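Local coordinates for PcaV transcriptional regulator (Streptomyces coelicolor, PDB 4G9Y), which probably acts as a MarR-family transcription factor that binds DNA through winged helix-turn-helix domains and responds to the aromatic ligand 3,4-dihydroxybenzoate, at residues R79-K84 and T99-R104. Residues are numbered along the deposited sequence; the frame is centred on the assembly and turned at random.
Sequences RGLLDK and TDEGLR
T99 meets the 79-84 segment with both its backbone and its side chain. T99 N donates almost straight to L81 O (3.1 Å, 169° at the hydrogen), although it reaches that oxygen from above the carbonyl plane. The hydroxyl sits between the backbone N and the carbonyl carbon (chi1 61°), which lets OG1 work in two directions. T99 OG1 donates to G80 O at 2.6 Å and accepts from G102 N at 3.0 Å as the N-cap of helix 100-121. Gripped by one donated and one accepted bond, the hydroxyl probably has little freedom to rotate. T99 CG2 also packs on G80 O and reaches D83, lying 3.7 Å from D83 OD2 where the two side chains cross at about a right angle. This is the base of the wing in the winged helix-turn-helix: helix 66-78 ends in a Schellman motif at G80, strand 82-86 runs out, strand 94-98 returns antiparallel to it, and T99 caps the start of the long helix right beside the point of departure. Next along, E101 lies side by side with L81, E101 CG 3.7 Å from L81 CD2. The glutamate chain then bends at chi2 and carries the carboxylate off to a salt bridge, E101 OE1 to R104 NH1 at 2.7 Å. G102, with no side chain, brings its CA close to L81: G102 CA makes a CH···O contact of 3.3 Å to L81 O, with 153° at the hydrogen.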
# COMPACT_ATOMS: atom_id res chain seq x y z
N ARG A 79 3.37 25.73 -4.33
CA ARG A 79 4.78 25.63 -4.68
C ARG A 79 5.11 26.35 -5.99
O ARG A 79 6.24 26.35 -6.45
CB ARG A 79 5.21 24.16 -4.76
CG ARG A 79 5.29 23.47 -3.39
CD ARG A 79 5.67 21.99 -3.54
NE ARG A 79 6.96 21.86 -4.22
CZ ARG A 79 7.38 20.76 -4.84
NH1 ARG A 79 6.60 19.68 -4.87
NH2 ARG A 79 8.56 20.75 -5.44
N GLY A 80 4.10 26.98 -6.58
CA GLY A 80 4.30 27.72 -7.82
C GLY A 80 4.50 26.81 -9.02
O GLY A 80 5.15 27.20 -9.99
N LEU A 81 3.92 25.61 -8.96
CA LEU A 81 4.09 24.63 -10.04
C LEU A 81 2.90 24.55 -10.97
O LEU A 81 3.00 24.01 -12.07
CB LEU A 81 4.39 23.24 -9.48
CG LEU A 81 5.63 23.21 -8.58
CD1 LEU A 81 5.91 21.78 -8.12
CD2 LEU A 81 6.84 23.80 -9.28
N LEU A 82 1.75 25.04 -10.52
CA LEU A 82 0.58 25.10 -11.39
C LEU A 82 -0.31 26.28 -11.07
O LEU A 82 -0.27 26.81 -9.95
CB LEU A 82 -0.22 23.78 -11.38
CG LEU A 82 -1.03 23.22 -10.21
CD1 LEU A 82 -2.25 24.07 -9.85
CD2 LEU A 82 -1.49 21.80 -10.55
N ASP A 83 -1.09 26.70 -12.06
CA ASP A 83 -2.07 27.76 -11.89
C ASP A 83 -3.47 27.21 -12.13
O ASP A 83 -3.66 26.24 -12.87
CB ASP A 83 -1.80 28.92 -12.85
CG ASP A 83 -0.58 29.75 -12.44
OD1 ASP A 83 -0.27 29.81 -11.23
OD2 ASP A 83 0.08 30.33 -13.33
N LYS A 84 -4.45 27.85 -11.52
CA LYS A 84 -5.83 27.39 -11.55
C LYS A 84 -6.68 28.58 -11.96
O LYS A 84 -6.57 29.65 -11.38
CB LYS A 84 -6.22 26.88 -10.16
CG LYS A 84 -7.66 26.41 -9.99
CD LYS A 84 -7.78 25.64 -8.67
CE LYS A 84 -9.19 25.18 -8.38
NZ LYS A 84 -9.24 24.27 -7.20
N THR A 99 2.99 25.95 -14.50
CA THR A 99 3.79 27.16 -14.64
C THR A 99 5.08 26.76 -15.32
O THR A 99 5.34 25.56 -15.50
CB THR A 99 4.12 27.74 -13.26
OG1 THR A 99 4.88 26.78 -12.51
CG2 THR A 99 2.85 28.08 -12.50
N ASP A 100 5.90 27.73 -15.71
CA ASP A 100 7.24 27.41 -16.23
C ASP A 100 8.05 26.52 -15.28
O ASP A 100 8.73 25.60 -15.71
CB ASP A 100 8.04 28.69 -16.53
CG ASP A 100 7.38 29.56 -17.59
OD1 ASP A 100 6.43 29.10 -18.25
OD2 ASP A 100 7.82 30.71 -17.78
N GLU A 101 7.97 26.80 -13.98
CA GLU A 101 8.70 25.98 -13.02
C GLU A 101 8.09 24.58 -12.87
O GLU A 101 8.81 23.60 -12.67
CB GLU A 101 8.83 26.70 -11.67
CG GLU A 101 9.60 25.95 -10.57
CD GLU A 101 11.05 25.59 -10.93
OE1 GLU A 101 11.56 26.01 -11.98
OE2 GLU A 101 11.68 24.88 -10.12
N GLY A 102 6.76 24.48 -12.99
CA GLY A 102 6.11 23.18 -12.94
C GLY A 102 6.57 22.30 -14.10
O GLY A 102 6.77 21.10 -13.95
N LEU A 103 6.76 22.91 -15.27
CA LEU A 103 7.27 22.18 -16.42
C LEU A 103 8.69 21.69 -16.18
O LEU A 103 9.04 20.58 -16.55
CB LEU A 103 7.24 23.06 -17.67
CG LEU A 103 5.93 23.08 -18.46
CD1 LEU A 103 5.89 24.28 -19.39
CD2 LEU A 103 5.79 21.78 -19.25
N ARG A 104 9.51 22.55 -15.59
CA ARG A 104 10.90 22.24 -15.28
C ARG A 104 11.00 21.10 -14.25
O ARG A 104 11.78 20.16 -14.41
CB ARG A 104 11.58 23.51 -14.77
CG ARG A 104 13.08 23.41 -14.53
CD ARG A 104 13.67 24.81 -14.27
NE ARG A 104 13.51 25.70 -15.42
CZ ARG A 104 12.70 26.77 -15.47
NH1 ARG A 104 11.97 27.12 -14.41
NH2 ARG A 104 12.64 27.50 -16.57